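Local coordinates for alpha-2,3-sialyltransferase (Campylobacter jejuni, PDB 2P2V), which probably transfers sialic acid from a CMP-activated donor to an acceptor sugar in alpha-2,3 linkage, this chain being the N-terminal, probably catalytic part of a longer membrane protein, at residues A25-S30 with F46-F51. Numbering follows the deposited sequence.
Sequences AGNGPS and FRCNQF. With CSF (cytidine-5'-monophosphate-3-fluoro-N-acetyl-neuraminic acid), chain O.
Asn27 reaches across to the backbone of Cys48 where two neighbouring parallel strands, 21-25 and 44-48, end at the donor-sugar site of this Rossmann-like sialyltransferase fold. At the strand ends, Ala25 N donates to Phe46 O (3.1 Å). A chi1 of -60°, with CG anti to the carbonyl carbon, turns the Asn27 amide toward Cys48 O. The resulting ND2 hydrogen bond (3.0 Å) is almost straight (178°); ND2 stands above the Cys48 carbonyl plane, whereas Cys48 O lies in the plane of the Asn27 amide. ND2 also binds water 2 weakly. That water takes the Gln50 N-H and donates to phosphate oxygen O3A of CSF (2.9 Å). This fluorinated donor analogue is held from both segments: Asn27 N donates to ribose O4' (3.1 Å), Asn49 ND2 is shared between O3A and the carboxylate atom OAA, and the Gln50 amide bonds to the glycerol tail, with NE2 giving to O8A and OE1 accepting from O9A (2.6 Å). Arg47 NH2 forms a salt bridge with Glu54, while its NE turns to water 1. That water makes four bonds, accepting from Arg47 NE and Cys48 N and donating to Asn27 OD1 and, at 2.6 Å, to Ala25 O.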
loop_
_atom_site.group_PDB
_atom_site.type_symbol
_atom_site.label_atom_id
_atom_site.label_comp_id
_atom_site.label_asym_id
_atom_site.label_seq_id
_atom_site.Cartn_x
_atom_site.Cartn_y
_atom_site.Cartn_z
ATOM N N ALA A 25 -32.245 -13.804 -8.051
ATOM C CA ALA A 25 -33.528 -13.139 -7.946
ATOM C C ALA A 25 -33.434 -11.649 -7.737
ATOM O O ALA A 25 -32.753 -11.171 -6.803
ATOM C CB ALA A 25 -34.353 -13.774 -6.880
ATOM N N GLY A 26 -34.094 -10.912 -8.623
ATOM C CA GLY A 26 -34.379 -9.493 -8.395
ATOM C C GLY A 26 -35.571 -9.417 -7.461
ATOM O O GLY A 26 -36.076 -10.433 -6.955
ATOM N N ASN A 27 -36.043 -8.197 -7.232
ATOM C CA ASN A 27 -37.172 -8.020 -6.349
ATOM C C ASN A 27 -38.393 -7.451 -7.081
ATOM O O ASN A 27 -39.228 -6.829 -6.458
ATOM C CB ASN A 27 -36.778 -7.132 -5.151
ATOM C CG ASN A 27 -35.639 -7.733 -4.333
ATOM O OD1 ASN A 27 -35.654 -8.918 -3.972
ATOM N ND2 ASN A 27 -34.633 -6.921 -4.068
ATOM N N GLY A 28 -38.464 -7.681 -8.392
ATOM C CA GLY A 28 -39.623 -7.318 -9.198
ATOM C C GLY A 28 -40.855 -8.152 -8.888
ATOM O O GLY A 28 -40.778 -9.166 -8.164
ATOM N N PRO A 29 -42.011 -7.749 -9.454
ATOM C CA PRO A 29 -43.281 -8.415 -9.143
ATOM C C PRO A 29 -43.241 -9.905 -9.475
ATOM O O PRO A 29 -43.870 -10.696 -8.787
ATOM C CB PRO A 29 -44.283 -7.723 -10.054
ATOM C CG PRO A 29 -43.666 -6.450 -10.413
ATOM C CD PRO A 29 -42.181 -6.662 -10.429
ATOM N N SER A 30 -42.464 -10.286 -10.479
ATOM C CA SER A 30 -42.434 -11.662 -10.924
ATOM C C SER A 30 -41.799 -12.607 -9.924
ATOM O O SER A 30 -41.802 -13.832 -10.107
ATOM C CB SER A 30 -41.704 -11.767 -12.256
ATOM O OG SER A 30 -40.321 -11.528 -12.091
ATOM N N PHE A 46 -28.977 -16.453 -5.041
ATOM C CA PHE A 46 -28.430 -15.106 -4.732
ATOM C C PHE A 46 -29.619 -14.168 -4.608
ATOM O O PHE A 46 -30.574 -14.227 -5.415
ATOM C CB PHE A 46 -27.528 -14.594 -5.849
ATOM C CG PHE A 46 -26.114 -15.170 -5.886
ATOM C CD1 PHE A 46 -25.643 -16.077 -4.959
ATOM C CD2 PHE A 46 -25.265 -14.755 -6.919
ATOM C CE1 PHE A 46 -24.316 -16.574 -5.064
ATOM C CE2 PHE A 46 -23.967 -15.223 -7.036
ATOM C CZ PHE A 46 -23.480 -16.128 -6.098
ATOM N N ARG A 47 -29.602 -13.308 -3.582
ATOM C CA ARG A 47 -30.656 -12.312 -3.445
ATOM C C ARG A 47 -29.983 -10.950 -3.240
ATOM O O ARG A 47 -28.800 -10.870 -2.888
ATOM C CB ARG A 47 -31.519 -12.595 -2.203
ATOM C CG ARG A 47 -32.212 -14.016 -2.101
ATOM C CD ARG A 47 -33.187 -14.202 -3.249
ATOM N NE ARG A 47 -34.298 -13.246 -3.328
ATOM C CZ ARG A 47 -35.445 -13.365 -2.657
ATOM N NH1 ARG A 47 -35.631 -14.360 -1.826
ATOM N NH2 ARG A 47 -36.422 -12.487 -2.841
ATOM N N CYS A 48 -30.740 -9.862 -3.431
ATOM C CA CYS A 48 -30.101 -8.577 -3.310
ATOM C C CYS A 48 -31.019 -7.623 -2.565
ATOM O O CYS A 48 -32.240 -7.867 -2.478
ATOM C CB CYS A 48 -29.787 -7.974 -4.684
ATOM S SG CYS A 48 -31.177 -7.629 -5.782
ATOM N N ASN A 49 -30.411 -6.559 -2.058
ATOM C CA ASN A 49 -31.170 -5.389 -1.618
ATOM C C ASN A 49 -32.313 -5.763 -0.664
ATOM O O ASN A 49 -32.053 -6.456 0.316
ATOM C CB ASN A 49 -31.587 -4.568 -2.830
ATOM C CG ASN A 49 -30.378 -4.102 -3.670
ATOM O OD1 ASN A 49 -29.245 -4.087 -3.196
ATOM N ND2 ASN A 49 -30.629 -3.697 -4.899
ATOM N N GLN A 50 -33.538 -5.248 -0.898
ATOM C CA GLN A 50 -34.618 -5.494 0.054
ATOM C C GLN A 50 -35.353 -6.832 -0.176
ATOM O O GLN A 50 -36.576 -6.873 -0.154
ATOM C CB GLN A 50 -35.595 -4.320 0.040
ATOM C CG GLN A 50 -35.032 -3.064 0.670
ATOM C CD GLN A 50 -34.119 -2.261 -0.274
ATOM O OE1 GLN A 50 -32.902 -2.319 -0.148
ATOM N NE2 GLN A 50 -34.710 -1.484 -1.199
ATOM N N PHE A 51 -34.625 -7.936 -0.351
ATOM C CA PHE A 51 -35.262 -9.223 -0.624
ATOM C C PHE A 51 -36.187 -9.660 0.539
ATOM O O PHE A 51 -37.210 -10.338 0.346
ATOM C CB PHE A 51 -34.186 -10.310 -0.922
ATOM C CG PHE A 51 -33.345 -10.647 0.253
ATOM C CD1 PHE A 51 -32.158 -9.962 0.506
ATOM C CD2 PHE A 51 -33.750 -11.626 1.147
ATOM C CE1 PHE A 51 -31.409 -10.230 1.658
ATOM C CE2 PHE A 51 -33.010 -11.918 2.294
ATOM C CZ PHE A 51 -31.831 -11.206 2.557
HETATM C C5A CSF O . -32.405 1.452 -6.930
HETATM C C4A CSF O . -32.759 0.822 -8.272
HETATM C C2A CSF O . -31.513 -1.319 -7.614
HETATM O O6A CSF O . -31.334 -0.685 -6.329
HETATM C C6A CSF O . -32.284 0.322 -5.892
HETATM C C3A CSF O . -31.734 -0.247 -8.680
HETATM O O4A CSF O . -32.737 1.829 -9.274
HETATM N N5A CSF O . -33.531 2.343 -6.576
HETATM C C7A CSF O . -31.800 0.833 -4.540
HETATM C C8A CSF O . -31.656 -0.315 -3.547
HETATM C C9A CSF O . -31.069 0.159 -2.202
HETATM O O9A CSF O . -31.041 -0.907 -1.224
HETATM O O8A CSF O . -32.957 -0.967 -3.398
HETATM O O7A CSF O . -30.568 1.551 -4.734
HETATM C C1A CSF O . -30.228 -2.029 -8.018
HETATM O OBA CSF O . -30.147 -2.405 -9.222
HETATM O OAA CSF O . -29.333 -2.207 -7.147
HETATM O O1A CSF O . -32.530 -2.346 -7.684
HETATM O O2A CSF O . -34.911 -1.840 -7.245
HETATM N N1 CSF O . -35.906 -5.443 -10.562
HETATM C C2 CSF O . -36.487 -5.371 -11.865
HETATM N N3 CSF O . -37.723 -4.819 -12.044
HETATM C C4 CSF O . -38.413 -4.358 -10.977
HETATM C C5 CSF O . -37.862 -4.423 -9.690
HETATM C C6 CSF O . -36.599 -4.977 -9.504
HETATM C "C3'" CSF O . -32.709 -4.797 -9.651
HETATM C "C2'" CSF O . -33.404 -5.247 -10.922
HETATM C "C1'" CSF O . -34.576 -6.065 -10.379
HETATM O "O4'" CSF O . -34.336 -6.364 -8.986
HETATM C "C4'" CSF O . -33.078 -5.820 -8.584
HETATM P PA CSF O . -33.781 -2.679 -6.698
HETATM O "O5'" CSF O . -34.143 -4.219 -7.075
HETATM C "C5'" CSF O . -33.152 -5.241 -7.173
HETATM O "O3'" CSF O . -31.296 -4.811 -9.819
HETATM O "O2'" CSF O . -32.514 -6.088 -11.706
HETATM N N4 CSF O . -39.657 -3.811 -11.133
HETATM O O2 CSF O . -35.825 -5.789 -12.856
HETATM O O3A CSF O . -33.421 -2.697 -5.241
HETATM C C10 CSF O . -33.244 3.460 -5.884
HETATM O O10 CSF O . -32.098 3.763 -5.518
HETATM C C11 CSF O . -34.431 4.336 -5.556
HETATM F F3A CSF O . -30.512 0.341 -8.917
HETATM O O HOH W 1 -33.443 -10.745 -4.341
HETATM O O HOH W 2 -34.977 -4.028 -3.236
#